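PDB 5KU5: sensor kinase CusS from Escherichia coli, which senses copper and silver ions in the periplasm and, as a membrane-bound histidine kinase, activates its response regulator CusR by phosphorylation. Local coordinates for residues N48-A54 with Y128-L134; A67-F73 with L91-M96; F6-D10 with H139-I143. One frame throughout, in Å; residues are numbered along the deposited sequence.

All three contacts lie in the periplasmic sensor domain of CusS, which has a PDC fold. Contact 1 (48-54 with 128-134) joins two antiparallel strands of the central sheet. Contact 2 (67-73 with 91-96) sits on one side of that sheet, its centre about 10 Å from that of contact 1; Ser-52 OG and Asp-69 OD1 join the two through a probable hydrogen bond of 2.7 Å. Contact 3 (6-10 with 139-143), centred about 20 Å from contact 1, touches it where Leu-134 packs on Asp-10. Met-96 of contact 2 and His-139 of contact 3 bind different silver ions, the latter shared with the second subunit; the side chain of Asn-48 in contact 1 is about 5 Å from the ion of Met-96.

Contact 1. Residues N48-A54 with Y128-L134; sequences NVLISLA and YTLYIAL
Asn-48, just ahead of the strand, lays its amide beside Leu-134: ND2 is 3.6 Å from Leu-134 CD1, the two side chains running in the same direction, while its backbone bonds with Ser-135. Val-49 is split between two partners. Its CG1 leans towards Ile-132 CG2, while CG2 meets Leu-134 CD1 at 3.7 Å. Leu-50 forms a hydrogen-bonded pair with Ala-133, and the bond from Ala-133 N to Leu-50 O is short at 2.7 Å; Trp-111 of the next strand touches both residues, and a small side chain at Ala-133 is consistent with that packing. Ile-51 returns to the face of Val-49, reaching Leu-130 CD1 with its CD1 at 3.9 Å. These are neighbouring antiparallel strands of the central sheet of a PDC sensor domain, and the beta-branched valine and isoleucines and the leucines on this face fill the layer beneath helices 2-25 and 32-44. Ser-52 pairs with Tyr-131 by two backbone bonds, and its small hydroxyl turns from the pair to Asp-69; Ser-52 O also lies in the plane of the Tyr-131 ring, at its edge. Leu-53 carries the chief side-chain overlap. CG anti to the backbone N (chi1 -166°) and a chi2 of 68° swing CD2 over the middle of the Tyr-128 ring, 3.8 Å from the centroid in a CH-pi contact, and set CD1 against Tyr-128 CB at 3.6 Å. Ala-54 closes the ladder: its N donates to Thr-129 O at 2.9 Å with an almost straight N-H...O angle of 176°, and its methyl rests 4.1 Å from Tyr-131 CE1.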
# COMPACT_ATOMS: atom_id res chain seq x y z
N ASN A 48 3.70 7.64 -0.71
CA ASN A 48 3.75 7.96 0.72
C ASN A 48 4.91 7.29 1.50
O ASN A 48 4.86 7.20 2.73
CB ASN A 48 2.40 7.59 1.36
CG ASN A 48 2.13 6.08 1.33
OD1 ASN A 48 2.69 5.34 0.51
ND2 ASN A 48 1.25 5.63 2.21
N VAL A 49 5.94 6.83 0.78
CA VAL A 49 7.07 6.13 1.39
C VAL A 49 8.38 6.69 0.84
O VAL A 49 8.51 6.92 -0.36
CB VAL A 49 7.00 4.61 1.12
CG1 VAL A 49 8.26 3.89 1.59
CG2 VAL A 49 5.77 4.01 1.80
N LEU A 50 9.33 6.93 1.74
CA LEU A 50 10.70 7.27 1.38
C LEU A 50 11.61 6.17 1.89
O LEU A 50 11.36 5.61 2.96
CB LEU A 50 11.12 8.60 2.00
CG LEU A 50 10.38 9.85 1.54
CD1 LEU A 50 10.76 11.03 2.41
CD2 LEU A 50 10.65 10.14 0.07
N ILE A 51 12.65 5.85 1.12
CA ILE A 51 13.64 4.88 1.56
C ILE A 51 15.05 5.42 1.36
O ILE A 51 15.28 6.31 0.53
CB ILE A 51 13.46 3.49 0.89
CG1 ILE A 51 13.96 3.47 -0.56
CG2 ILE A 51 12.01 3.03 0.97
CD1 ILE A 51 15.34 2.88 -0.74
N SER A 52 15.99 4.87 2.12
CA SER A 52 17.41 5.14 1.94
C SER A 52 18.20 3.86 2.17
O SER A 52 17.96 3.14 3.15
CB SER A 52 17.88 6.21 2.92
OG SER A 52 19.25 6.51 2.71
N LEU A 53 19.13 3.57 1.26
CA LEU A 53 19.96 2.39 1.33
C LEU A 53 21.40 2.81 1.62
O LEU A 53 21.99 3.56 0.84
CB LEU A 53 19.88 1.61 0.01
CG LEU A 53 20.42 0.18 0.01
CD1 LEU A 53 19.55 -0.73 0.87
CD2 LEU A 53 20.51 -0.35 -1.41
N ALA A 54 21.93 2.35 2.75
CA ALA A 54 23.30 2.64 3.16
C ALA A 54 24.19 1.44 2.87
O ALA A 54 23.73 0.29 2.94
CB ALA A 54 23.34 2.98 4.64
N TYR A 128 24.09 -4.15 2.90
CA TYR A 128 23.29 -2.92 3.03
C TYR A 128 22.55 -2.80 4.35
O TYR A 128 22.30 -3.80 5.03
CB TYR A 128 22.24 -2.84 1.92
CG TYR A 128 22.75 -2.89 0.50
CD1 TYR A 128 23.76 -2.03 0.05
CD2 TYR A 128 22.19 -3.77 -0.43
CE1 TYR A 128 24.21 -2.07 -1.27
CE2 TYR A 128 22.62 -3.82 -1.75
CZ TYR A 128 23.63 -2.97 -2.16
OH TYR A 128 24.05 -3.02 -3.47
N THR A 129 22.20 -1.57 4.70
CA THR A 129 21.19 -1.28 5.71
C THR A 129 20.11 -0.47 5.01
O THR A 129 20.38 0.63 4.52
CB THR A 129 21.76 -0.49 6.90
OG1 THR A 129 22.82 -1.24 7.50
CG2 THR A 129 20.68 -0.25 7.97
N LEU A 130 18.90 -1.02 4.95
CA LEU A 130 17.75 -0.37 4.34
C LEU A 130 16.98 0.42 5.39
O LEU A 130 16.62 -0.13 6.43
CB LEU A 130 16.83 -1.42 3.71
CG LEU A 130 15.52 -0.94 3.07
CD1 LEU A 130 15.77 0.05 1.94
CD2 LEU A 130 14.73 -2.14 2.58
N TYR A 131 16.73 1.70 5.11
CA TYR A 131 15.89 2.56 5.94
C TYR A 131 14.59 2.82 5.20
O TYR A 131 14.62 3.16 4.01
CB TYR A 131 16.60 3.89 6.22
CG TYR A 131 17.85 3.76 7.06
CD1 TYR A 131 19.05 3.33 6.50
CD2 TYR A 131 17.84 4.08 8.42
CE1 TYR A 131 20.20 3.21 7.26
CE2 TYR A 131 18.98 3.96 9.20
CZ TYR A 131 20.16 3.53 8.61
OH TYR A 131 21.30 3.41 9.37
N ILE A 132 13.46 2.66 5.89
CA ILE A 132 12.12 2.81 5.30
C ILE A 132 11.33 3.80 6.14
O ILE A 132 11.23 3.62 7.34
CB ILE A 132 11.34 1.47 5.29
CG1 ILE A 132 12.18 0.34 4.68
CG2 ILE A 132 10.02 1.62 4.54
CD1 ILE A 132 11.62 -1.05 4.93
N ALA A 133 10.76 4.82 5.49
CA ALA A 133 9.94 5.84 6.16
C ALA A 133 8.54 5.89 5.54
O ALA A 133 8.41 6.11 4.34
CB ALA A 133 10.61 7.20 6.07
N LEU A 134 7.51 5.70 6.37
CA LEU A 134 6.10 5.75 5.94
C LEU A 134 5.45 7.03 6.47
O LEU A 134 5.62 7.37 7.64
CB LEU A 134 5.34 4.53 6.47
CG LEU A 134 3.82 4.46 6.20
CD1 LEU A 134 3.55 4.34 4.72
CD2 LEU A 134 3.19 3.30 6.96

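Contact 2. Residues A67-F73 with L91-M96; sequences APDIREF and LSGPTM. With AG (silver ion), chain E.
Phe-73 lays one face of its ring over the Gly-93 to Pro-94 peptide, with Pro-94 N 3.6 Å above the ring plane near its centre and Gly-93 C towards the rim. The peptide is cis, and the proline ring shares the same face: Pro-94 CD makes a CH-pi contact 4.0 Å from the Phe-73 centroid, and Pro-94 CB comes within 3.5 Å of Phe-73 CE1. Glycine suits position 93 because a CB there would run into Phe-73 CE2. Ile-70 CG2 reaches Pro-94 CD at 3.9 Å, the two side chains passing at a slant, while Leu-91 CD2 lies 3.5 Å from Phe-73 O. At the other end the short side chain of Ala-67 fits against the backbone, its CB 3.3 Å from Thr-95 O. Met-96 turns away from this apolar packing; its extended chain carries SD to a silver ion at 2.5 Å, a soft thioether for a soft metal, and the backbone O of Ser-47 and His-108 ND1 bind the same ion. Segment 67-73 is sandwiched, with Ile-70 and Arg-71 on strands 49-54 and 125-135 on one side and 91-96 on the other; Pro-94 O accepts from Trp-111 NE1 of strand 111-122.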
# COMPACT_ATOMS: atom_id res chain seq x y z
N ALA A 67 12.45 13.62 -2.04
CA ALA A 67 12.87 14.34 -0.84
C ALA A 67 14.38 14.22 -0.60
O ALA A 67 15.05 13.45 -1.29
CB ALA A 67 12.12 13.80 0.37
N PRO A 68 14.91 14.99 0.37
CA PRO A 68 16.25 14.71 0.87
C PRO A 68 16.37 13.33 1.50
O PRO A 68 15.36 12.74 1.90
CB PRO A 68 16.47 15.80 1.92
CG PRO A 68 15.59 16.93 1.49
CD PRO A 68 14.40 16.29 0.85
N ASP A 69 17.60 12.83 1.58
CA ASP A 69 17.91 11.54 2.20
C ASP A 69 17.40 11.52 3.64
O ASP A 69 17.78 12.38 4.44
CB ASP A 69 19.43 11.31 2.16
CG ASP A 69 19.87 9.97 2.74
OD1 ASP A 69 19.02 9.12 3.11
OD2 ASP A 69 21.10 9.76 2.83
N ILE A 70 16.52 10.56 3.96
CA ILE A 70 15.97 10.44 5.32
C ILE A 70 17.03 10.15 6.40
O ILE A 70 16.84 10.54 7.55
CB ILE A 70 14.81 9.40 5.44
CG1 ILE A 70 15.27 7.97 5.13
CG2 ILE A 70 13.62 9.84 4.59
CD1 ILE A 70 14.15 6.94 5.18
N ARG A 71 18.14 9.53 6.01
CA ARG A 71 19.26 9.28 6.93
C ARG A 71 19.88 10.56 7.52
O ARG A 71 20.51 10.50 8.58
CB ARG A 71 20.35 8.43 6.27
CG ARG A 71 19.90 7.00 6.01
CD ARG A 71 21.02 6.14 5.44
NE ARG A 71 22.09 5.94 6.43
CZ ARG A 71 23.38 6.25 6.28
NH1 ARG A 71 23.86 6.79 5.15
NH2 ARG A 71 24.22 6.01 7.28
N GLU A 72 19.70 11.69 6.84
CA GLU A 72 20.08 13.00 7.39
C GLU A 72 19.21 13.44 8.58
O GLU A 72 19.58 14.36 9.31
CB GLU A 72 20.01 14.09 6.31
CG GLU A 72 20.91 13.85 5.11
CD GLU A 72 20.97 15.04 4.15
OE1 GLU A 72 20.42 16.11 4.47
OE2 GLU A 72 21.58 14.90 3.08
N PHE A 73 18.05 12.80 8.76
CA PHE A 73 17.15 13.06 9.88
C PHE A 73 17.22 11.98 10.97
O PHE A 73 16.46 12.04 11.94
CB PHE A 73 15.71 13.21 9.37
CG PHE A 73 15.51 14.44 8.53
CD1 PHE A 73 15.93 14.48 7.21
CD2 PHE A 73 14.92 15.58 9.07
CE1 PHE A 73 15.77 15.62 6.44
CE2 PHE A 73 14.74 16.73 8.31
CZ PHE A 73 15.17 16.74 6.99
N LEU A 91 10.18 10.64 12.70
CA LEU A 91 10.88 11.76 12.06
C LEU A 91 9.89 12.89 11.81
O LEU A 91 8.77 12.64 11.35
CB LEU A 91 11.49 11.32 10.72
CG LEU A 91 12.33 10.05 10.68
CD1 LEU A 91 12.75 9.77 9.24
CD2 LEU A 91 13.55 10.15 11.58
N SER A 92 10.31 14.12 12.10
CA SER A 92 9.52 15.32 11.80
C SER A 92 9.99 16.02 10.51
O SER A 92 9.72 17.20 10.29
CB SER A 92 9.55 16.29 12.99
OG SER A 92 10.84 16.85 13.16
N GLY A 93 10.69 15.27 9.66
CA GLY A 93 11.09 15.71 8.32
C GLY A 93 11.75 14.52 7.65
O GLY A 93 11.94 13.48 8.29
N PRO A 94 12.12 14.64 6.36
CA PRO A 94 11.98 15.79 5.47
C PRO A 94 10.59 15.92 4.88
O PRO A 94 9.72 15.06 5.12
CB PRO A 94 12.98 15.47 4.35
CG PRO A 94 12.96 13.98 4.27
CD PRO A 94 12.73 13.49 5.67
N THR A 95 10.39 16.98 4.11
CA THR A 95 9.20 17.15 3.30
C THR A 95 9.39 16.40 1.97
O THR A 95 10.43 16.52 1.33
CB THR A 95 8.91 18.64 3.02
OG1 THR A 95 8.70 19.31 4.27
CG2 THR A 95 7.67 18.82 2.14
N MET A 96 8.39 15.61 1.59
CA MET A 96 8.37 14.94 0.30
C MET A 96 7.56 15.79 -0.67
O MET A 96 6.43 16.16 -0.37
CB MET A 96 7.72 13.55 0.42
CG MET A 96 7.76 12.73 -0.86
SD MET A 96 7.05 11.09 -0.66
CE MET A 96 6.97 10.57 -2.37
AG AG E . 4.65 11.66 -0.31

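Contact 3. Residues F6-D10 with H139-I143. With AG (silver ion), chain F.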
# COMPACT_ATOMS: atom_id res chain seq x y z
N PHE A 6 -3.20 3.24 15.17
CA PHE A 6 -2.52 3.89 14.04
C PHE A 6 -1.08 3.38 13.87
O PHE A 6 -0.63 3.18 12.75
CB PHE A 6 -2.48 5.42 14.21
CG PHE A 6 -3.82 6.12 14.11
CD1 PHE A 6 -4.95 5.52 13.53
CD2 PHE A 6 -3.94 7.43 14.56
CE1 PHE A 6 -6.15 6.20 13.44
CE2 PHE A 6 -5.14 8.12 14.48
CZ PHE A 6 -6.25 7.50 13.91
N ALA A 7 -0.38 3.17 14.99
CA ALA A 7 0.98 2.62 14.95
C ALA A 7 1.00 1.22 14.35
O ALA A 7 1.84 0.92 13.51
CB ALA A 7 1.61 2.61 16.34
N GLU A 8 0.06 0.38 14.78
CA GLU A 8 -0.04 -1.00 14.29
C GLU A 8 -0.41 -1.07 12.80
O GLU A 8 0.13 -1.92 12.07
CB GLU A 8 -1.03 -1.83 15.13
CG GLU A 8 -0.54 -2.14 16.54
CD GLU A 8 0.65 -3.09 16.58
OE1 GLU A 8 0.70 -4.05 15.78
OE2 GLU A 8 1.55 -2.88 17.42
N GLN A 9 -1.31 -0.19 12.35
CA GLN A 9 -1.58 -0.02 10.91
C GLN A 9 -0.29 0.23 10.14
O GLN A 9 -0.02 -0.44 9.14
CB GLN A 9 -2.54 1.16 10.65
CG GLN A 9 -4.01 0.89 10.91
CD GLN A 9 -4.88 2.07 10.52
OE1 GLN A 9 -4.62 3.21 10.92
NE2 GLN A 9 -5.92 1.82 9.71
N ASP A 10 0.50 1.19 10.61
CA ASP A 10 1.77 1.57 9.98
C ASP A 10 2.81 0.45 10.03
O ASP A 10 3.45 0.16 9.03
CB ASP A 10 2.36 2.82 10.64
CG ASP A 10 1.48 4.05 10.44
OD1 ASP A 10 0.49 3.96 9.70
OD2 ASP A 10 1.78 5.10 11.04
N HIS A 139 -2.50 10.58 10.01
CA HIS A 139 -2.71 10.25 11.44
C HIS A 139 -2.72 11.51 12.30
O HIS A 139 -3.62 11.71 13.12
CB HIS A 139 -1.64 9.30 12.00
CG HIS A 139 -1.60 7.95 11.35
ND1 HIS A 139 -2.67 7.10 11.34
CD2 HIS A 139 -0.60 7.30 10.71
CE1 HIS A 139 -2.35 5.98 10.71
NE2 HIS A 139 -1.10 6.08 10.32
N LEU A 140 -1.71 12.36 12.11
CA LEU A 140 -1.53 13.58 12.90
C LEU A 140 -2.59 14.63 12.61
O LEU A 140 -3.03 15.33 13.53
CB LEU A 140 -0.13 14.17 12.67
CG LEU A 140 1.08 13.28 13.02
CD1 LEU A 140 2.38 13.99 12.68
CD2 LEU A 140 1.06 12.85 14.48
N HIS A 141 -3.01 14.75 11.35
CA HIS A 141 -4.13 15.64 10.99
C HIS A 141 -5.41 15.28 11.74
O HIS A 141 -6.13 16.17 12.19
CB HIS A 141 -4.41 15.62 9.48
CG HIS A 141 -3.32 16.24 8.65
ND1 HIS A 141 -3.02 15.79 7.38
CD2 HIS A 141 -2.47 17.25 8.91
CE1 HIS A 141 -2.02 16.52 6.89
NE2 HIS A 141 -1.67 17.41 7.80
N TYR A 142 -5.68 13.98 11.87
CA TYR A 142 -6.85 13.51 12.62
C TYR A 142 -6.77 13.86 14.10
O TYR A 142 -7.74 14.39 14.66
CB TYR A 142 -7.04 12.00 12.43
CG TYR A 142 -8.17 11.40 13.25
CD1 TYR A 142 -9.51 11.56 12.86
CD2 TYR A 142 -7.91 10.67 14.42
CE1 TYR A 142 -10.54 11.01 13.61
CE2 TYR A 142 -8.94 10.13 15.17
CZ TYR A 142 -10.25 10.30 14.76
OH TYR A 142 -11.27 9.76 15.51
N ILE A 143 -5.63 13.58 14.73
CA ILE A 143 -5.44 13.82 16.17
C ILE A 143 -5.48 15.32 16.48
O ILE A 143 -6.19 15.73 17.40
CB ILE A 143 -4.12 13.20 16.70
CG1 ILE A 143 -4.13 11.67 16.56
CG2 ILE A 143 -3.86 13.60 18.15
CD1 ILE A 143 -5.25 10.95 17.30
AG AG F . -5.01 7.72 10.87
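Phe-6 and His-139 reach towards each other from antiparallel helices, each with CG anti to its own carbonyl carbon (chi1 -68° and -63°), and their side chains slide past one another in opposite directions. The rings meet obliquely, planes 33° apart, with His-139 ND1 3.2 Å from Phe-6 CG. The same nitrogen binds a silver ion at 2.5 Å, and the metal sits over the centre of the Phe-6 ring, 3.1 Å above its plane. His-5 of the second subunit is the other ligand, so the site straddles the dimer interface. An aromatic ring suits position 6 because its flat face can lie against ion and imidazole together, while its edge takes Tyr-142 CD2, 3.6 Å from Phe-6 CZ. An alanine here would remove that face and is likely to leave the silver ion and the imidazole without their aromatic cover and Tyr-142 and Ile-143 without a packing partner. On the far side of the imidazole, His-139 NE2 donates to Asp-10 OD1 at 2.7 Å, meeting the carboxylate on its syn side; this bond is consistent with Asp-10 holding the ring so that ND1 faces the metal. The carboxylate probably also polarises the ring, though Arg-112 shares its charge through a salt bridge to OD2. With one histidine from each subunit, silver binding and dimer contact are coupled.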